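Local coordinates for aminotransferase (Psychrobacter arcticus 273-4, PDB 3IF2), which probably catalyses amino-group transfer between valine and pyruvate, using pyridoxal 5'-phosphate as its cofactor, at residues A[145-150]-A[166-171]; A[154-159]-A[397-402]; A[378-383]-A[393-398]. All blocks are in the same frame, centred on the assembly; numbering follows the deposited sequence.

Contact 1 of 3, residues A[145-150]-A[166-171]; sequences KSILLP and QHFAAV
Phe168 turns the edge of its ring to the neighbouring strand: the carbonyl oxygen of Ile147 lies near the ring plane beside CD1, while Ile147 CB comes to 3.9 Å from Phe168 CD1 and Leu149 CG meets the same CD1 obliquely. The rings of His162 and Phe168 meet edge-to-face, and Tyr158 packs on the phenyl group from a loop. His167 touches Lys145 O through CB, with the imidazole lying obliquely to that oxygen, and its NE2 is bonded to Glu164 O, just before the segment. Phe168 lies on the face of the sheet that carries Ile147 and Leu149, and chi1 of -70° sets its CG beside the backbone N.

The backbones form a parallel ladder in which residues 145-149, a strand of the large mixed sheet around the cofactor site in this fold-type I aminotransferase, take 168-170 along one side and 207-213 along the other. Ile147 and Leu149 each give and receive one bond: Ile147 N reaches His167 O at 2.9 Å, and Leu149 N reaches Ala169 O at 2.9 Å. Ala169 N returns a bond to Ile147 O and Val171 N one to Leu149 O, completing the ladder.

On the other face the small Ala169 leaves room for Leu148, whose CD1 lies 3.7 Å from Val171 CG2, and this branched apolar pair packs against Leu196 of helix 193-197. Near the strand's start, Ser146 suits a partly exposed place: a water lies 3.2 Å from Ser146 OG and donates to Phe168 O.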
loop_
_atom_site.group_PDB
_atom_site.type_symbol
_atom_site.label_atom_id
_atom_site.label_comp_id
_atom_site.label_asym_id
_atom_site.label_seq_id
_atom_site.Cartn_x
_atom_site.Cartn_y
_atom_site.Cartn_z
ATOM N N LYS A 145 -6.543 16.700 17.704
ATOM C CA LYS A 145 -5.295 16.391 18.394
ATOM C C LYS A 145 -4.167 16.286 17.374
ATOM O O LYS A 145 -4.397 15.940 16.216
ATOM C CB LYS A 145 -5.389 15.121 19.232
ATOM C CG LYS A 145 -6.461 15.161 20.287
ATOM C CD LYS A 145 -6.226 14.137 21.382
ATOM C CE LYS A 145 -7.374 14.171 22.366
ATOM N NZ LYS A 145 -7.113 13.374 23.577
ATOM N N SER A 146 -2.952 16.575 17.826
ATOM C CA SER A 146 -1.764 16.586 16.982
ATOM C C SER A 146 -0.738 15.548 17.382
ATOM O O SER A 146 -0.749 15.065 18.520
ATOM C CB SER A 146 -1.118 17.974 17.053
ATOM O OG SER A 146 -1.913 18.899 16.361
ATOM N N ILE A 147 0.137 15.220 16.425
ATOM C CA ILE A 147 1.291 14.335 16.639
ATOM C C ILE A 147 2.410 15.309 17.036
ATOM O O ILE A 147 2.729 16.217 16.273
ATOM C CB ILE A 147 1.672 13.562 15.359
ATOM C CG1 ILE A 147 0.465 12.767 14.799
ATOM C CG2 ILE A 147 2.847 12.641 15.617
ATOM C CD1 ILE A 147 -0.206 11.764 15.766
ATOM N N LEU A 148 2.963 15.155 18.242
ATOM C CA LEU A 148 4.023 16.041 18.743
ATOM C C LEU A 148 5.386 15.595 18.215
ATOM O O LEU A 148 5.792 14.462 18.450
ATOM C CB LEU A 148 4.038 16.095 20.282
ATOM C CG LEU A 148 5.124 16.923 21.006
ATOM C CD1 LEU A 148 5.218 18.342 20.486
ATOM C CD2 LEU A 148 4.865 16.948 22.492
ATOM N N LEU A 149 6.065 16.485 17.482
ATOM C CA LEU A 149 7.417 16.270 16.994
ATOM C C LEU A 149 8.252 17.032 18.017
ATOM O O LEU A 149 8.228 18.255 18.024
ATOM C CB LEU A 149 7.596 16.820 15.574
ATOM C CG LEU A 149 6.645 16.322 14.477
ATOM C CD1 LEU A 149 7.087 16.869 13.130
ATOM C CD2 LEU A 149 6.570 14.808 14.430
ATOM N N PRO A 150 8.971 16.325 18.910
ATOM C CA PRO A 150 9.723 16.991 19.969
ATOM C C PRO A 150 10.937 17.807 19.518
ATOM O O PRO A 150 11.480 18.586 20.312
ATOM C CB PRO A 150 10.137 15.828 20.869
ATOM C CG PRO A 150 10.330 14.734 19.967
ATOM C CD PRO A 150 9.319 14.894 18.860
ATOM N N GLN A 166 -4.143 19.381 8.784
ATOM C CA GLN A 166 -2.759 19.034 9.166
ATOM C C GLN A 166 -2.663 19.155 10.684
ATOM O O GLN A 166 -3.020 20.178 11.235
ATOM C CB GLN A 166 -1.758 19.958 8.488
ATOM C CG GLN A 166 -0.326 19.456 8.575
ATOM C CD GLN A 166 0.682 20.471 8.089
ATOM O OE1 GLN A 166 0.685 21.628 8.544
ATOM N NE2 GLN A 166 1.572 20.039 7.192
ATOM N N HIS A 167 -2.155 18.119 11.334
ATOM C CA HIS A 167 -2.180 17.987 12.788
ATOM C C HIS A 167 -0.825 17.613 13.380
ATOM O O HIS A 167 -0.621 16.503 13.882
ATOM C CB HIS A 167 -3.268 16.962 13.152
ATOM C CG HIS A 167 -4.598 17.279 12.543
ATOM N ND1 HIS A 167 -5.438 18.247 13.049
ATOM C CD2 HIS A 167 -5.191 16.817 11.418
ATOM C CE1 HIS A 167 -6.509 18.339 12.281
ATOM N NE2 HIS A 167 -6.385 17.481 11.288
ATOM N N PHE A 168 0.112 18.552 13.273
ATOM C CA PHE A 168 1.439 18.431 13.880
ATOM C C PHE A 168 1.669 19.608 14.816
ATOM O O PHE A 168 1.270 20.719 14.507
ATOM C CB PHE A 168 2.521 18.410 12.812
ATOM C CG PHE A 168 2.541 17.150 11.998
ATOM C CD1 PHE A 168 2.950 15.944 12.590
ATOM C CD2 PHE A 168 2.185 17.150 10.639
ATOM C CE1 PHE A 168 2.982 14.756 11.855
ATOM C CE2 PHE A 168 2.224 15.967 9.894
ATOM C CZ PHE A 168 2.621 14.766 10.513
ATOM N N ALA A 169 2.232 19.328 15.987
ATOM C CA ALA A 169 2.666 20.337 16.949
ATOM C C ALA A 169 4.171 20.104 16.952
ATOM O O ALA A 169 4.628 19.043 17.363
ATOM C CB ALA A 169 2.080 20.082 18.306
ATOM N N ALA A 170 4.933 21.065 16.448
ATOM C CA ALA A 170 6.379 20.930 16.330
ATOM C C ALA A 170 7.074 21.834 17.337
ATOM O O ALA A 170 6.638 22.965 17.541
ATOM C CB ALA A 170 6.780 21.290 14.950
ATOM N N VAL A 171 8.122 21.326 17.990
ATOM C CA VAL A 171 8.928 22.103 18.940
ATOM C C VAL A 171 10.245 22.459 18.245
ATOM O O VAL A 171 10.890 21.585 17.647
ATOM C CB VAL A 171 9.186 21.339 20.250
ATOM C CG1 VAL A 171 10.048 22.189 21.217
ATOM C CG2 VAL A 171 7.864 20.966 20.892
HETATM O O HOH W 1 -0.880 21.937 16.363
#

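Contact 2 of 3, residues A[154-159]-A[397-402]. With PLP (pyridoxal-5'-phosphate), chain C.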
loop_
_atom_site.group_PDB
_atom_site.type_symbol
_atom_site.label_atom_id
_atom_site.label_comp_id
_atom_site.label_asym_id
_atom_site.label_seq_id
_atom_site.Cartn_x
_atom_site.Cartn_y
_atom_site.Cartn_z
ATOM N N GLU A 154 12.552 17.668 10.831
ATOM C CA GLU A 154 12.117 16.278 10.795
ATOM C C GLU A 154 11.762 15.868 9.384
ATOM O O GLU A 154 11.759 16.698 8.484
ATOM C CB GLU A 154 10.951 16.040 11.776
ATOM C CG GLU A 154 11.383 15.407 13.104
ATOM C CD GLU A 154 11.798 13.934 12.983
ATOM O OE1 GLU A 154 11.834 13.400 11.846
ATOM O OE2 GLU A 154 12.111 13.326 14.042
ATOM N N TYR A 155 11.457 14.589 9.221
ATOM C CA TYR A 155 11.196 13.987 7.922
ATOM C C TYR A 155 10.113 14.673 7.096
ATOM O O TYR A 155 8.972 14.806 7.547
ATOM C CB TYR A 155 10.872 12.503 8.111
ATOM C CG TYR A 155 10.590 11.720 6.847
ATOM C CD1 TYR A 155 11.422 11.816 5.722
ATOM C CD2 TYR A 155 9.511 10.821 6.802
ATOM C CE1 TYR A 155 11.134 11.070 4.559
ATOM C CE2 TYR A 155 9.233 10.061 5.678
ATOM C CZ TYR A 155 10.039 10.176 4.565
ATOM O OH TYR A 155 9.702 9.421 3.482
ATOM N N ILE A 156 10.501 15.112 5.896
ATOM C CA ILE A 156 9.603 15.768 4.931
ATOM C C ILE A 156 8.329 14.944 4.639
ATOM O O ILE A 156 7.251 15.515 4.449
ATOM C CB ILE A 156 10.377 16.142 3.603
ATOM C CG1 ILE A 156 9.556 17.037 2.663
ATOM C CG2 ILE A 156 10.841 14.910 2.879
ATOM C CD1 ILE A 156 10.357 17.574 1.472
ATOM N N GLY A 157 8.467 13.621 4.617
ATOM C CA GLY A 157 7.354 12.688 4.343
ATOM C C GLY A 157 6.232 12.545 5.365
ATOM O O GLY A 157 5.190 11.949 5.048
ATOM N N TYR A 158 6.457 13.022 6.586
ATOM C CA TYR A 158 5.406 13.073 7.589
ATOM C C TYR A 158 4.357 14.132 7.248
ATOM O O TYR A 158 3.186 13.905 7.507
ATOM C CB TYR A 158 5.937 13.426 8.993
ATOM C CG TYR A 158 6.942 12.477 9.626
ATOM C CD1 TYR A 158 6.930 11.090 9.387
ATOM C CD2 TYR A 158 7.836 12.958 10.574
ATOM C CE1 TYR A 158 7.867 10.234 10.008
ATOM C CE2 TYR A 158 8.748 12.119 11.208
ATOM C CZ TYR A 158 8.780 10.770 10.919
ATOM O OH TYR A 158 9.715 9.990 11.570
ATOM N N SER A 159 4.793 15.259 6.671
ATOM C CA SER A 159 3.968 16.466 6.379
ATOM C C SER A 159 2.491 16.356 6.038
ATOM O O SER A 159 1.660 17.000 6.671
ATOM C CB SER A 159 4.581 17.271 5.222
ATOM O OG SER A 159 5.849 17.760 5.555
ATOM N N GLU A 397 13.307 24.645 4.024
ATOM C CA GLU A 397 11.971 25.086 4.400
ATOM C C GLU A 397 10.854 24.023 4.397
ATOM O O GLU A 397 9.809 24.268 4.981
ATOM C CB GLU A 397 11.556 26.345 3.641
ATOM C CG GLU A 397 11.231 26.193 2.170
ATOM C CD GLU A 397 10.749 27.520 1.583
ATOM O OE1 GLU A 397 11.606 28.423 1.358
ATOM O OE2 GLU A 397 9.516 27.654 1.367
ATOM N N TYR A 398 11.087 22.860 3.782
ATOM C CA TYR A 398 10.101 21.764 3.751
ATOM C C TYR A 398 10.245 20.717 4.864
ATOM O O TYR A 398 9.431 19.788 4.928
ATOM C CB TYR A 398 10.115 21.071 2.374
ATOM C CG TYR A 398 9.888 22.034 1.229
ATOM C CD1 TYR A 398 8.714 22.815 1.168
ATOM C CD2 TYR A 398 10.842 22.187 0.205
ATOM C CE1 TYR A 398 8.493 23.740 0.111
ATOM C CE2 TYR A 398 10.626 23.103 -0.870
ATOM C CZ TYR A 398 9.450 23.874 -0.902
ATOM O OH TYR A 398 9.231 24.758 -1.930
ATOM N N PHE A 399 11.229 20.878 5.751
ATOM C CA PHE A 399 11.499 19.911 6.821
ATOM C C PHE A 399 11.047 20.370 8.207
ATOM O O PHE A 399 11.573 19.904 9.209
ATOM C CB PHE A 399 13.001 19.532 6.829
ATOM C CG PHE A 399 13.461 18.815 5.598
ATOM C CD1 PHE A 399 13.409 17.431 5.522
ATOM C CD2 PHE A 399 13.971 19.520 4.530
ATOM C CE1 PHE A 399 13.850 16.741 4.373
ATOM C CE2 PHE A 399 14.421 18.864 3.385
ATOM C CZ PHE A 399 14.355 17.457 3.299
ATOM N N PHE A 400 10.042 21.235 8.270
ATOM C CA PHE A 400 9.492 21.728 9.530
ATOM C C PHE A 400 7.972 21.561 9.451
ATOM O O PHE A 400 7.266 22.528 9.182
ATOM C CB PHE A 400 9.901 23.193 9.737
ATOM C CG PHE A 400 11.393 23.415 9.867
ATOM C CD1 PHE A 400 12.183 23.631 8.739
ATOM C CD2 PHE A 400 11.997 23.429 11.115
ATOM C CE1 PHE A 400 13.580 23.854 8.856
ATOM C CE2 PHE A 400 13.377 23.659 11.251
ATOM C CZ PHE A 400 14.172 23.866 10.115
ATOM N N PRO A 401 7.468 20.313 9.614
ATOM C CA PRO A 401 6.034 20.063 9.559
ATOM C C PRO A 401 5.285 20.765 10.681
ATOM O O PRO A 401 5.710 20.705 11.839
ATOM C CB PRO A 401 5.927 18.538 9.734
ATOM C CG PRO A 401 7.191 18.029 9.354
ATOM C CD PRO A 401 8.199 19.039 9.749
ATOM N N GLY A 402 4.191 21.430 10.318
ATOM C CA GLY A 402 3.370 22.163 11.263
ATOM C C GLY A 402 3.943 23.477 11.797
ATOM O O GLY A 402 3.348 24.050 12.707
HETATM N N1 PLP C . 11.646 7.266 7.755
HETATM C C2 PLP C . 12.656 8.114 7.352
HETATM C C2A PLP C . 13.394 8.867 8.412
HETATM C C3 PLP C . 12.968 8.232 5.979
HETATM O O3 PLP C . 13.965 9.059 5.534
HETATM C C4 PLP C . 12.224 7.499 5.022
HETATM C C4A PLP C . 12.416 7.872 3.557
HETATM O O4A PLP C . 12.598 7.012 2.686
HETATM C C5 PLP C . 11.176 6.629 5.472
HETATM C C6 PLP C . 10.919 6.539 6.853
HETATM C C5A PLP C . 10.278 5.818 4.517
HETATM O O4P PLP C . 10.805 4.555 4.170
HETATM P P PLP C . 9.890 3.448 3.454
HETATM O O1P PLP C . 8.436 3.737 3.171
HETATM O O2P PLP C . 9.979 2.325 4.431
HETATM O O3P PLP C . 10.567 3.163 2.173
HETATM O O HOH W 2 6.564 20.423 5.597
#
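With CG1 and CD1 of Ile156 both extended (chi1 -170°, chi2 172°), the side chain runs alongside that of Tyr398, pointing the same way, and CD1 settles 3.6 Å from Tyr398 CB. The same chi1 puts CG2 between the backbone N and the carbonyl carbon, where it joins CB in meeting the Phe399 ring; Ile156 CB is 3.6 Å from Phe399 CE1. A beta-branched residue suits this place because its two arms serve two aromatic neighbours. Phe399, with CG anti to its carbonyl carbon (chi1 -65°), presents its ring edge to Glu154 O, which lies in the ring plane.

A fairly straight bond from Glu154 N to Phe399 O (2.9 Å) ties the two loops together. The Glu154 carboxylate turns away from the contact: OE1 uses its anti lone pair to accept from Tyr155 N and also bonds Ser213 OG, so two partners hold this buried oxygen.

The same loop carries Tyr155, the aromatic residue that lies with its face against the cofactor ring, as is usual in fold-type I aminotransferases. On that side of the phenol, PLP C3 is 3.6 Å above the plane and offset toward the rim, and Gly157 N sits over the centre of the opposite face. Gly157, having no side chain, can bring its backbone this close to the ring. Leu306 of the second subunit also packs on Tyr155.

Farther along, Ser159 OG donates to Ile156 O at 2.9 Å and accepts from a water that also donates to Tyr398 O, bridging the loops. The compact ring of Pro401 packs beside Ser159, CG lying 4.0 Å from Ser159 OG.

Contact 3 of 3, residues A[378-383]-A[393-398]; sequences STLDLY and IVPSEY
Leu380 and Tyr398 cross at about a right angle, the leucine methyl CD1 coming to 3.5 Å from the phenol oxygen OH of Tyr398. CG of Leu380 stands anti to its backbone N (chi1 180°), which carries the two methyls out over the other segment. Leu380 and Pro395 slant past one another, Leu380 CD1 lying 4.1 Å from Pro395 CG, while CD2 slants across the carboxylate of Glu397, whose OE1 lies 3.2 Å from Leu380 CB. Glu397 sets its CG over the centre of one face of the Tyr398 ring.

Tyr383 slants past Pro395 and turns its ring edge to the Ile393 carbonyl, whose oxygen lies near the ring plane 3.3 Å from Tyr383 CD1. Pro395, rigid and without a free N-H, packs CB against Thr379 O and its CD against the tyrosine ring. At the start of the helix, Thr379 OG1 lies 3.0 Å from Ser396 OG, and the latter is bonded to Ala411 O and Cys414 O. Ser378, a small hydroxyl residue suited to an N-cap, accepts from Asp381 N.

Helix 379-388 thus lies against edge strand 394-395 of the six-stranded mixed sheet; Tyr383 and Tyr398 lean on Leu20 of helix 16-29, while Ile393 reaches Ile415 of strand 414-418 and Ile433 of helix 423-441.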
loop_
_atom_site.group_PDB
_atom_site.type_symbol
_atom_site.label_atom_id
_atom_site.label_comp_id
_atom_site.label_asym_id
_atom_site.label_seq_id
_atom_site.Cartn_x
_atom_site.Cartn_y
_atom_site.Cartn_z
ATOM N N SER A 378 17.603 32.963 0.156
ATOM C CA SER A 378 17.001 31.849 0.907
ATOM C C SER A 378 17.489 30.552 0.259
ATOM O O SER A 378 17.827 30.547 -0.937
ATOM C CB SER A 378 15.462 31.893 0.890
ATOM O OG SER A 378 14.933 31.601 -0.386
ATOM N N THR A 379 17.512 29.463 1.024
ATOM C CA THR A 379 17.922 28.161 0.478
ATOM C C THR A 379 16.955 27.647 -0.600
ATOM O O THR A 379 17.390 26.915 -1.486
ATOM C CB THR A 379 18.230 27.130 1.562
ATOM O OG1 THR A 379 17.159 27.062 2.510
ATOM C CG2 THR A 379 19.531 27.515 2.268
ATOM N N LEU A 380 15.678 28.055 -0.556
ATOM C CA LEU A 380 14.733 27.767 -1.661
ATOM C C LEU A 380 15.200 28.435 -2.967
ATOM O O LEU A 380 14.985 27.888 -4.047
ATOM C CB LEU A 380 13.302 28.230 -1.350
ATOM C CG LEU A 380 12.225 27.974 -2.450
ATOM C CD1 LEU A 380 12.179 26.480 -2.876
ATOM C CD2 LEU A 380 10.836 28.487 -2.037
ATOM N N ASP A 381 15.820 29.611 -2.836
ATOM C CA ASP A 381 16.377 30.376 -3.953
ATOM C C ASP A 381 17.693 29.725 -4.411
ATOM O O ASP A 381 17.939 29.613 -5.616
ATOM C CB ASP A 381 16.597 31.835 -3.531
ATOM C CG ASP A 381 16.395 32.818 -4.666
ATOM O OD1 ASP A 381 16.936 32.592 -5.785
ATOM O OD2 ASP A 381 15.699 33.832 -4.415
ATOM N N LEU A 382 18.531 29.309 -3.452
ATOM C CA LEU A 382 19.760 28.554 -3.747
ATOM C C LEU A 382 19.419 27.288 -4.543
ATOM O O LEU A 382 20.055 27.009 -5.540
ATOM C CB LEU A 382 20.514 28.172 -2.463
ATOM C CG LEU A 382 21.830 27.393 -2.570
ATOM C CD1 LEU A 382 22.768 28.133 -3.492
ATOM C CD2 LEU A 382 22.463 27.164 -1.184
ATOM N N TYR A 383 18.405 26.553 -4.103
ATOM C CA TYR A 383 17.918 25.352 -4.811
ATOM C C TYR A 383 17.604 25.614 -6.293
ATOM O O TYR A 383 17.984 24.819 -7.145
ATOM C CB TYR A 383 16.701 24.750 -4.089
ATOM C CG TYR A 383 15.837 23.847 -4.934
ATOM C CD1 TYR A 383 16.156 22.497 -5.106
ATOM C CD2 TYR A 383 14.681 24.340 -5.561
ATOM C CE1 TYR A 383 15.346 21.655 -5.901
ATOM C CE2 TYR A 383 13.868 23.510 -6.355
ATOM C CZ TYR A 383 14.214 22.178 -6.522
ATOM O OH TYR A 383 13.419 21.389 -7.297
ATOM N N ILE A 393 19.688 19.553 -4.857
ATOM C CA ILE A 393 19.718 19.310 -3.414
ATOM C C ILE A 393 18.284 19.564 -2.921
ATOM O O ILE A 393 17.412 19.808 -3.735
ATOM C CB ILE A 393 20.829 20.165 -2.715
ATOM C CG1 ILE A 393 20.687 21.683 -2.945
ATOM C CG2 ILE A 393 22.203 19.747 -3.245
ATOM C CD1 ILE A 393 19.520 22.356 -2.265
ATOM N N VAL A 394 18.021 19.471 -1.620
ATOM C CA VAL A 394 16.686 19.774 -1.070
ATOM C C VAL A 394 16.792 20.985 -0.105
ATOM O O VAL A 394 17.636 20.971 0.803
ATOM C CB VAL A 394 16.052 18.562 -0.370
ATOM C CG1 VAL A 394 14.578 18.835 -0.063
ATOM C CG2 VAL A 394 16.143 17.321 -1.262
ATOM N N PRO A 395 15.950 22.034 -0.302
ATOM C CA PRO A 395 16.001 23.202 0.604
ATOM C C PRO A 395 15.344 22.894 1.957
ATOM O O PRO A 395 14.433 22.061 2.037
ATOM C CB PRO A 395 15.240 24.284 -0.166
ATOM C CG PRO A 395 14.232 23.550 -0.944
ATOM C CD PRO A 395 14.829 22.164 -1.261
ATOM N N SER A 396 15.829 23.554 3.002
ATOM C CA SER A 396 15.363 23.333 4.375
ATOM C C SER A 396 13.925 23.704 4.737
ATOM O O SER A 396 13.378 23.122 5.673
ATOM C CB SER A 396 16.289 24.075 5.352
ATOM O OG SER A 396 16.497 25.454 4.992
ATOM N N GLU A 397 13.307 24.645 4.024
ATOM C CA GLU A 397 11.971 25.086 4.400
ATOM C C GLU A 397 10.854 24.023 4.397
ATOM O O GLU A 397 9.809 24.268 4.981
ATOM C CB GLU A 397 11.556 26.345 3.641
ATOM C CG GLU A 397 11.231 26.193 2.170
ATOM C CD GLU A 397 10.749 27.520 1.583
ATOM O OE1 GLU A 397 11.606 28.423 1.358
ATOM O OE2 GLU A 397 9.516 27.654 1.367
ATOM N N TYR A 398 11.087 22.860 3.782
ATOM C CA TYR A 398 10.101 21.764 3.751
ATOM C C TYR A 398 10.245 20.717 4.864
ATOM O O TYR A 398 9.431 19.788 4.928
ATOM C CB TYR A 398 10.115 21.071 2.374
ATOM C CG TYR A 398 9.888 22.034 1.229
ATOM C CD1 TYR A 398 8.714 22.815 1.168
ATOM C CD2 TYR A 398 10.842 22.187 0.205
ATOM C CE1 TYR A 398 8.493 23.740 0.111
ATOM C CE2 TYR A 398 10.626 23.103 -0.870
ATOM C CZ TYR A 398 9.450 23.874 -0.902
ATOM O OH TYR A 398 9.231 24.758 -1.930
#

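Contact 1 belongs to the large mixed sheet and is joined chiefly by backbone bonds, with side chains packed on both faces; it is only partly buried. Contacts 2 and 3 are buried and rely mainly on side chains, contact 2 adding one backbone bond. Contact 2, nearest the centre of the chain, joins loops distant in sequence, one of them reaching the cofactor, whereas contact 3 sets a helix against the edge strand of the six-stranded sheet. Contacts 2 and 3 share Glu397 and Tyr398, and Phe399 packs on Val394. Contact 1 touches contact 2 where Gln166 NE2 probably bonds Ser159 O and Phe168 meets Tyr158, but stays about 8 Å from contact 3 at the nearest atoms.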